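Long-range contact in poly-beta-hydroxybuterate polymerase (Cupriavidus necator, PDB 5T6O), which probably acts as an acyltransferase that polymerises hydroxybutyryl units into polyhydroxybutyrate without a template, this chain being its catalytic domain: residues 16-28 / 71-84. The protein carries 1 engineered substitution. Residues are numbered along the deposited sequence; the frame is centred on the assembly and turned at random.
With SO4 (sulfate ion), chain C.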
ATOM      1  N   VAL A  16      -6.533  -5.413  45.990  1.00 24.59           N
ATOM      2  CA  VAL A  16      -5.395  -6.298  45.746  1.00 28.66           C
ATOM      3  C   VAL A  16      -5.549  -7.524  46.636  1.00 29.57           C
ATOM      4  O   VAL A  16      -5.709  -7.396  47.858  1.00 29.74           O
ATOM      5  CB  VAL A  16      -4.065  -5.581  46.044  1.00 27.10           C
ATOM      6  CG1 VAL A  16      -2.872  -6.554  45.933  1.00 24.67           C
ATOM      7  CG2 VAL A  16      -3.859  -4.348  45.153  1.00 24.70           C
ATOM      8  N   VAL A  17      -5.499  -8.717  46.037  1.00 23.82           N
ATOM      9  CA  VAL A  17      -5.602  -9.968  46.787  1.00 28.58           C
ATOM     10  C   VAL A  17      -4.308 -10.774  46.763  1.00 29.92           C
ATOM     11  O   VAL A  17      -4.220 -11.808  47.442  1.00 28.58           O
ATOM     12  CB  VAL A  17      -6.792 -10.833  46.310  1.00 30.86           C
ATOM     13  CG1 VAL A  17      -8.126 -10.143  46.617  1.00 28.97           C
ATOM     14  CG2 VAL A  17      -6.707 -11.159  44.805  1.00 25.41           C
ATOM     15  N   PHE A  18      -3.299 -10.329  46.023  1.00 26.63           N
ATOM     16  CA  PHE A  18      -2.035 -11.045  45.932  1.00 29.26           C
ATOM     17  C   PHE A  18      -1.012 -10.092  45.337  1.00 28.23           C
ATOM     18  O   PHE A  18      -1.351  -9.256  44.496  1.00 28.79           O
ATOM     19  CB  PHE A  18      -2.149 -12.306  45.056  1.00 24.72           C
ATOM     20  CG  PHE A  18      -0.818 -12.964  44.781  1.00 25.59           C
ATOM     21  CD1 PHE A  18      -0.242 -13.791  45.725  1.00 24.66           C
ATOM     22  CD2 PHE A  18      -0.131 -12.732  43.586  1.00 28.39           C
ATOM     23  CE1 PHE A  18       0.996 -14.385  45.490  1.00 34.10           C
ATOM     24  CE2 PHE A  18       1.122 -13.330  43.346  1.00 24.62           C
ATOM     25  CZ  PHE A  18       1.673 -14.154  44.298  1.00 26.09           C
ATOM     26  N   GLU A  19       0.244 -10.244  45.747  1.00 26.83           N
ATOM     27  CA  GLU A  19       1.289  -9.462  45.102  1.00 27.44           C
ATOM     28  C   GLU A  19       2.615 -10.192  45.226  1.00 28.17           C
ATOM     29  O   GLU A  19       2.888 -10.861  46.233  1.00 29.77           O
ATOM     30  CB  GLU A  19       1.392  -8.044  45.699  1.00 25.40           C
ATOM     31  CG  GLU A  19       1.900  -7.997  47.121  1.00 27.92           C
ATOM     32  CD  GLU A  19       1.723  -6.620  47.786  1.00 34.89           C
ATOM     33  OE1 GLU A  19       0.894  -5.817  47.310  1.00 28.15           O
ATOM     34  OE2 GLU A  19       2.404  -6.351  48.800  1.00 34.92           O
ATOM     35  N   ASN A  20       3.444 -10.053  44.198  1.00 27.16           N
ATOM     36  CA  ASN A  20       4.840 -10.474  44.297  1.00 26.89           C
ATOM     37  C   ASN A  20       5.681  -9.406  43.606  1.00 27.66           C
ATOM     38  O   ASN A  20       5.223  -8.283  43.367  1.00 25.99           O
ATOM     39  CB  ASN A  20       5.041 -11.902  43.744  1.00 28.92           C
ATOM     40  CG  ASN A  20       4.838 -12.014  42.230  1.00 29.01           C
ATOM     41  OD1 ASN A  20       4.680 -11.023  41.517  1.00 28.09           O
ATOM     42  ND2 ASN A  20       4.847 -13.252  41.736  1.00 24.20           N
ATOM     43  N   GLU A  21       6.926  -9.746  43.279  1.00 29.35           N
ATOM     44  CA  GLU A  21       7.818  -8.741  42.718  1.00 28.37           C
ATOM     45  C   GLU A  21       7.343  -8.260  41.358  1.00 28.81           C
ATOM     46  O   GLU A  21       7.670  -7.135  40.961  1.00 29.06           O
ATOM     47  CB  GLU A  21       9.244  -9.290  42.616  1.00 30.64           C
ATOM     48  CG  GLU A  21       9.925  -9.486  43.967  1.00 45.18           C
ATOM     49  CD  GLU A  21       9.968  -8.207  44.793  1.00 60.49           C
ATOM     50  OE1 GLU A  21      10.315  -7.147  44.227  1.00 64.72           O
ATOM     51  OE2 GLU A  21       9.645  -8.259  46.002  1.00 59.38           O
ATOM     52  N   TYR A  22       6.556  -9.070  40.659  1.00 26.16           N
ATOM     53  CA  TYR A  22       6.211  -8.807  39.270  1.00 26.76           C
ATOM     54  C   TYR A  22       4.856  -8.150  39.091  1.00 23.08           C
ATOM     55  O   TYR A  22       4.654  -7.453  38.093  1.00 24.86           O
ATOM     56  CB  TYR A  22       6.232 -10.114  38.467  1.00 29.93           C
ATOM     57  CG  TYR A  22       7.600 -10.737  38.394  1.00 28.54           C
ATOM     58  CD1 TYR A  22       8.070 -11.564  39.415  1.00 33.43           C
ATOM     59  CD2 TYR A  22       8.442 -10.487  37.305  1.00 31.34           C
ATOM     60  CE1 TYR A  22       9.336 -12.131  39.353  1.00 30.28           C
ATOM     61  CE2 TYR A  22       9.719 -11.052  37.241  1.00 29.47           C
ATOM     62  CZ  TYR A  22      10.152 -11.867  38.260  1.00 32.39           C
ATOM     63  OH  TYR A  22      11.413 -12.428  38.184  1.00 36.34           O
ATOM     64  N   PHE A  23       3.912  -8.357  40.006  1.00 24.86           N
ATOM     65  CA  PHE A  23       2.565  -7.852  39.761  1.00 24.95           C
ATOM     66  C   PHE A  23       1.737  -7.898  41.038  1.00 24.26           C
ATOM     67  O   PHE A  23       2.112  -8.526  42.035  1.00 25.24           O
ATOM     68  CB  PHE A  23       1.864  -8.653  38.660  1.00 23.97           C
ATOM     69  CG  PHE A  23       1.342  -9.988  39.120  1.00 25.27           C
ATOM     70  CD1 PHE A  23       2.212 -11.025  39.408  1.00 24.55           C
ATOM     71  CD2 PHE A  23      -0.025 -10.209  39.238  1.00 26.55           C
ATOM     72  CE1 PHE A  23       1.722 -12.255  39.830  1.00 25.37           C
ATOM     73  CE2 PHE A  23      -0.519 -11.432  39.649  1.00 28.17           C
ATOM     74  CZ  PHE A  23       0.347 -12.455  39.945  1.00 26.95           C
ATOM     75  N   GLN A  24       0.606  -7.194  40.989  1.00 23.59           N
ATOM     76  CA  GLN A  24      -0.476  -7.318  41.957  1.00 26.46           C
ATOM     77  C   GLN A  24      -1.700  -7.901  41.264  1.00 25.65           C
ATOM     78  O   GLN A  24      -2.035  -7.505  40.143  1.00 24.35           O
ATOM     79  CB  GLN A  24      -0.844  -5.962  42.558  1.00 23.83           C
ATOM     80  CG  GLN A  24       0.218  -5.388  43.474  1.00 27.01           C
ATOM     81  CD  GLN A  24      -0.194  -4.073  44.073  1.00 24.53           C
ATOM     82  OE1 GLN A  24      -0.609  -3.148  43.357  1.00 25.44           O
ATOM     83  NE2 GLN A  24      -0.110  -3.981  45.407  1.00 26.18           N
ATOM     84  N   LEU A  25      -2.372  -8.840  41.923  1.00 22.39           N
ATOM     85  CA  LEU A  25      -3.626  -9.366  41.400  1.00 23.36           C
ATOM     86  C   LEU A  25      -4.774  -8.553  41.988  1.00 23.38           C
ATOM     87  O   LEU A  25      -4.937  -8.510  43.209  1.00 24.82           O
ATOM     88  CB  LEU A  25      -3.809 -10.842  41.739  1.00 24.47           C
ATOM     89  CG  LEU A  25      -5.003 -11.475  41.002  1.00 24.28           C
ATOM     90  CD1 LEU A  25      -4.748 -11.527  39.504  1.00 28.13           C
ATOM     91  CD2 LEU A  25      -5.282 -12.873  41.554  1.00 25.24           C
ATOM     92  N   LEU A  26      -5.539  -7.881  41.127  1.00 22.29           N
ATOM     93  CA  LEU A  26      -6.745  -7.194  41.577  1.00 23.13           C
ATOM     94  C   LEU A  26      -7.955  -8.103  41.422  1.00 27.70           C
ATOM     95  O   LEU A  26      -8.035  -8.900  40.487  1.00 24.74           O
ATOM     96  CB  LEU A  26      -6.994  -5.912  40.780  1.00 24.26           C
ATOM     97  CG  LEU A  26      -5.830  -4.923  40.621  1.00 28.26           C
ATOM     98  CD1 LEU A  26      -6.313  -3.608  39.987  1.00 25.83           C
ATOM     99  CD2 LEU A  26      -5.150  -4.661  41.928  1.00 39.88           C
ATOM    100  N   GLN A  27      -8.904  -7.970  42.349  1.00 23.64           N
ATOM    101  CA  GLN A  27     -10.217  -8.600  42.244  1.00 24.68           C
ATOM    102  C   GLN A  27     -11.251  -7.512  42.466  1.00 23.35           C
ATOM    103  O   GLN A  27     -11.161  -6.772  43.447  1.00 27.99           O
ATOM    104  CB  GLN A  27     -10.428  -9.722  43.274  1.00 25.63           C
ATOM    105  CG  GLN A  27     -11.813 -10.378  43.167  1.00 26.73           C
ATOM    106  CD  GLN A  27     -12.041 -11.477  44.195  1.00 31.92           C
ATOM    107  OE1 GLN A  27     -13.155 -12.009  44.331  1.00 33.14           O
ATOM    108  NE2 GLN A  27     -10.994 -11.817  44.937  1.00 23.35           N
ATOM    109  N   TYR A  28     -12.210  -7.390  41.555  1.00 22.61           N
ATOM    110  CA  TYR A  28     -13.165  -6.293  41.655  1.00 21.96           C
ATOM    111  C   TYR A  28     -14.400  -6.675  42.465  1.00 23.31           C
ATOM    112  O   TYR A  28     -14.820  -7.834  42.491  1.00 27.61           O
ATOM    113  CB  TYR A  28     -13.554  -5.814  40.252  1.00 23.04           C
ATOM    114  CG  TYR A  28     -12.362  -5.149  39.609  1.00 24.80           C
ATOM    115  CD1 TYR A  28     -12.046  -3.819  39.894  1.00 26.34           C
ATOM    116  CD2 TYR A  28     -11.520  -5.859  38.760  1.00 23.71           C
ATOM    117  CE1 TYR A  28     -10.939  -3.202  39.324  1.00 21.21           C
ATOM    118  CE2 TYR A  28     -10.387  -5.255  38.199  1.00 24.59           C
ATOM    119  CZ  TYR A  28     -10.114  -3.930  38.479  1.00 23.26           C
ATOM    120  OH  TYR A  28      -9.024  -3.323  37.907  1.00 23.97           O
ATOM    121  N   THR A  71     -17.111 -12.320  37.774  1.00 29.79           N
ATOM    122  CA  THR A  71     -16.016 -12.002  38.679  1.00 26.52           C
ATOM    123  C   THR A  71     -14.778 -11.710  37.847  1.00 27.88           C
ATOM    124  O   THR A  71     -14.378 -12.536  37.019  1.00 28.85           O
ATOM    125  CB  THR A  71     -15.760 -13.176  39.617  1.00 27.75           C
ATOM    126  OG1 THR A  71     -16.974 -13.516  40.300  1.00 30.33           O
ATOM    127  CG2 THR A  71     -14.644 -12.846  40.634  1.00 23.37           C
ATOM    128  N   VAL A  72     -14.174 -10.542  38.042  1.00 29.06           N
ATOM    129  CA  VAL A  72     -13.022 -10.119  37.252  1.00 27.34           C
ATOM    130  C   VAL A  72     -11.796 -10.037  38.152  1.00 24.23           C
ATOM    131  O   VAL A  72     -11.825  -9.371  39.194  1.00 24.79           O
ATOM    132  CB  VAL A  72     -13.275  -8.771  36.550  1.00 25.28           C
ATOM    133  CG1 VAL A  72     -12.013  -8.291  35.825  1.00 21.13           C
ATOM    134  CG2 VAL A  72     -14.441  -8.889  35.553  1.00 23.75           C
ATOM    135  N   PHE A  73     -10.723 -10.710  37.740  1.00 24.80           N
ATOM    136  CA  PHE A  73      -9.386 -10.549  38.298  1.00 24.84           C
ATOM    137  C   PHE A  73      -8.511  -9.882  37.247  1.00 25.02           C
ATOM    138  O   PHE A  73      -8.780  -9.999  36.045  1.00 24.06           O
ATOM    139  CB  PHE A  73      -8.764 -11.893  38.677  1.00 25.21           C
ATOM    140  CG  PHE A  73      -9.479 -12.624  39.784  1.00 25.81           C
ATOM    141  CD1 PHE A  73      -9.090 -12.453  41.108  1.00 25.06           C
ATOM    142  CD2 PHE A  73     -10.473 -13.543  39.493  1.00 25.18           C
ATOM    143  CE1 PHE A  73      -9.713 -13.163  42.129  1.00 25.48           C
ATOM    144  CE2 PHE A  73     -11.115 -14.253  40.515  1.00 29.22           C
ATOM    145  CZ  PHE A  73     -10.728 -14.060  41.837  1.00 27.49           C
ATOM    146  N   LEU A  74      -7.474  -9.173  37.687  1.00 25.93           N
ATOM    147  CA  LEU A  74      -6.662  -8.441  36.721  1.00 25.90           C
ATOM    148  C   LEU A  74      -5.221  -8.353  37.196  1.00 23.43           C
ATOM    149  O   LEU A  74      -4.948  -8.126  38.378  1.00 23.47           O
ATOM    150  CB  LEU A  74      -7.234  -7.031  36.462  1.00 24.81           C
ATOM    151  CG  LEU A  74      -6.474  -6.083  35.526  1.00 22.13           C
ATOM    152  CD1 LEU A  74      -7.468  -5.185  34.779  1.00 20.49           C
ATOM    153  CD2 LEU A  74      -5.468  -5.213  36.316  1.00 21.78           C
ATOM    154  N   VAL A  75      -4.306  -8.509  36.249  1.00 20.67           N
ATOM    155  CA  VAL A  75      -2.874  -8.394  36.504  1.00 23.61           C
ATOM    156  C   VAL A  75      -2.456  -6.929  36.389  1.00 23.91           C
ATOM    157  O   VAL A  75      -2.490  -6.353  35.302  1.00 22.98           O
ATOM    158  CB  VAL A  75      -2.088  -9.261  35.516  1.00 20.99           C
ATOM    159  CG1 VAL A  75      -0.596  -9.016  35.659  1.00 22.66           C
ATOM    160  CG2 VAL A  75      -2.442 -10.728  35.714  1.00 20.78           C
ATOM    161  N   SER A  76      -2.044  -6.324  37.512  1.00 21.04           N
ATOM    162  CA  SER A  76      -1.468  -4.982  37.516  1.00 22.30           C
ATOM    163  C   SER A  76       0.043  -5.125  37.651  1.00 24.80           C
ATOM    164  O   SER A  76       0.543  -5.483  38.721  1.00 22.30           O
ATOM    165  CB  SER A  76      -2.046  -4.137  38.651  1.00 25.62           C
ATOM    166  OG  SER A  76      -1.417  -2.875  38.701  1.00 24.74           O
ATOM    167  N   TRP A  77       0.767  -4.841  36.568  1.00 20.25           N
ATOM    168  CA  TRP A  77       2.195  -5.131  36.522  1.00 22.55           C
ATOM    169  C   TRP A  77       2.988  -4.172  37.396  1.00 27.24           C
ATOM    170  O   TRP A  77       2.690  -2.974  37.471  1.00 23.72           O
ATOM    171  CB  TRP A  77       2.712  -5.012  35.091  1.00 24.37           C
ATOM    172  CG  TRP A  77       2.092  -5.976  34.128  1.00 21.56           C
ATOM    173  CD1 TRP A  77       1.024  -5.763  33.307  1.00 24.36           C
ATOM    174  CD2 TRP A  77       2.540  -7.298  33.875  1.00 21.12           C
ATOM    175  NE1 TRP A  77       0.777  -6.887  32.551  1.00 23.84           N
ATOM    176  CE2 TRP A  77       1.701  -7.845  32.882  1.00 22.08           C
ATOM    177  CE3 TRP A  77       3.580  -8.078  34.393  1.00 21.94           C
ATOM    178  CZ2 TRP A  77       1.866  -9.143  32.397  1.00 24.12           C
ATOM    179  CZ3 TRP A  77       3.750  -9.365  33.902  1.00 28.34           C
ATOM    180  CH2 TRP A  77       2.895  -9.885  32.924  1.00 25.79           C
ATOM    181  N   ARG A  78       4.021  -4.707  38.034  1.00 22.06           N
ATOM    182  CA  ARG A  78       5.038  -3.859  38.639  1.00 26.84           C
ATOM    183  C   ARG A  78       5.665  -2.975  37.565  1.00 25.80           C
ATOM    184  O   ARG A  78       5.816  -3.390  36.415  1.00 27.12           O
ATOM    185  CB  ARG A  78       6.109  -4.735  39.294  1.00 27.40           C
ATOM    186  CG  ARG A  78       7.249  -3.970  39.951  1.00 28.93           C
ATOM    187  CD  ARG A  78       7.023  -3.863  41.426  1.00 33.79           C
ATOM    188  NE  ARG A  78       8.168  -3.242  42.086  1.00 40.98           N
ATOM    189  CZ  ARG A  78       9.236  -3.908  42.525  1.00 44.89           C
ATOM    190  NH1 ARG A  78       9.315  -5.226  42.369  1.00 35.36           N
ATOM    191  NH2 ARG A  78      10.230  -3.252  43.124  1.00 40.10           N
ATOM    192  N   ASN A  79       5.992  -1.738  37.929  1.00 24.27           N
ATOM    193  CA  ASN A  79       6.797  -0.902  37.045  1.00 25.45           C
ATOM    194  C   ASN A  79       8.248  -1.122  37.462  1.00 23.14           C
ATOM    195  O   ASN A  79       8.669  -0.595  38.491  1.00 24.36           O
ATOM    196  CB  ASN A  79       6.386   0.570  37.156  1.00 27.80           C
ATOM    197  CG  ASN A  79       6.774   1.372  35.930  1.00 30.37           C
ATOM    198  OD1 ASN A  79       7.477   0.863  35.062  1.00 23.18           O
ATOM    199  ND2 ASN A  79       6.321   2.629  35.853  1.00 26.23           N
ATOM    200  N   PRO A  80       9.026  -1.918  36.725  1.00 25.76           N
ATOM    201  CA  PRO A  80      10.287  -2.429  37.277  1.00 29.85           C
ATOM    202  C   PRO A  80      11.289  -1.327  37.589  1.00 32.24           C
ATOM    203  O   PRO A  80      11.391  -0.324  36.878  1.00 31.19           O
ATOM    204  CB  PRO A  80      10.811  -3.365  36.179  1.00 32.06           C
ATOM    205  CG  PRO A  80      10.057  -3.016  34.976  1.00 34.09           C
ATOM    206  CD  PRO A  80       8.727  -2.502  35.409  1.00 28.74           C
ATOM    207  N   ASP A  81      12.016  -1.527  38.682  1.00 31.38           N
ATOM    208  CA  ASP A  81      13.117  -0.686  39.109  1.00 34.71           C
ATOM    209  C   ASP A  81      14.425  -1.434  38.887  1.00 35.32           C
ATOM    210  O   ASP A  81      14.455  -2.499  38.261  1.00 29.43           O
ATOM    211  CB  ASP A  81      12.946  -0.280  40.577  1.00 38.65           C
ATOM    212  CG  ASP A  81      12.874  -1.479  41.518  1.00 47.07           C
ATOM    213  OD1 ASP A  81      13.253  -2.604  41.128  1.00 38.64           O
ATOM    214  OD2 ASP A  81      12.438  -1.294  42.668  1.00 56.08           O
ATOM    215  N   ALA A  82      15.506  -0.894  39.458  1.00 35.98           N
ATOM    216  CA  ALA A  82      16.837  -1.445  39.219  1.00 37.10           C
ATOM    217  C   ALA A  82      16.935  -2.904  39.639  1.00 36.36           C
ATOM    218  O   ALA A  82      17.675  -3.680  39.020  1.00 34.58           O
ATOM    219  CB  ALA A  82      17.879  -0.608  39.958  1.00 39.49           C
ATOM    220  N   SER A  83      16.186  -3.304  40.670  1.00 30.60           N
ATOM    221  CA  SER A  83      16.264  -4.677  41.156  1.00 32.87           C
ATOM    222  C   SER A  83      15.789  -5.676  40.115  1.00 35.76           C
ATOM    223  O   SER A  83      16.141  -6.857  40.198  1.00 37.88           O
ATOM    224  CB  SER A  83      15.436  -4.836  42.438  1.00 38.10           C
ATOM    225  OG  SER A  83      14.052  -4.636  42.182  1.00 39.05           O
ATOM    226  N   MET A  84      15.000  -5.230  39.136  1.00 31.74           N
ATOM    227  CA  MET A  84      14.460  -6.107  38.113  1.00 29.81           C
ATOM    228  C   MET A  84      15.117  -5.900  36.752  1.00 32.16           C
ATOM    229  O   MET A  84      14.619  -6.421  35.753  1.00 30.72           O
ATOM    230  CB  MET A  84      12.948  -5.910  38.020  1.00 31.22           C
ATOM    231  CG  MET A  84      12.243  -6.250  39.334  1.00 38.01           C
ATOM    232  SD  MET A  84      10.496  -5.832  39.253  1.00 49.88           S
ATOM    233  CE  MET A  84       9.899  -7.011  38.040  1.00 51.87           C
TER
HETATM  234  S   SO4 C 602       5.652 -15.858  44.668  1.00 45.75           S
HETATM  235  O1  SO4 C 602       6.169 -17.191  44.944  1.00 50.33           O
HETATM  236  O2  SO4 C 602       5.141 -15.799  43.290  1.00 39.80           O
HETATM  237  O3  SO4 C 602       6.703 -14.868  44.856  1.00 50.02           O
HETATM  238  O4  SO4 C 602       4.578 -15.573  45.612  1.00 53.12           O
HETATM  239  O   HOH W   1      -1.483  -1.664  41.145  1.00 23.27           O
HETATM  240  O   HOH W   2     -15.572  -8.826  39.939  1.00 26.07           O
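Arg78 leaves its backbone with CG trans to N (chi1 179°) and then bends at chi2, while Glu21 folds back at its own chi2 (-57°), and the two side chains run side by side. Arg78 NH1 thereby reaches Glu21 twice: in the guanidinium plane it meets a lone pair of the backbone O at 2.9 Å, and it forms a tilted salt bridge to OE1, also 2.9 Å, approached from above the carboxylate plane. Arg78 NH2 turns to Asp81 OD2 at 3.0 Å. Beside it Met84 CE packs against Tyr22 CD2 at 3.8 Å.

Next to this salt-bridge network strands 23-28 and 72-77 pair antiparallel in the central sheet of the alpha/beta hydrolase fold, Gln24 with Ser76 and Leu26 with Leu74 bonding N to O both ways. On one face Phe23 CD2 meets Val75 CG1 at 3.8 Å and Leu25 CD2 meets Phe73, which also reaches Ile107 of helix 89-108. On the other, a water joins Gln24 OE1 to Ser76 OG. The pair illustrates a division of labour: backbone bonds and apolar packing hold the strands, whereas at the partly exposed end Arg78 is shared between two carboxylates, probably offsetting part of their negative charge.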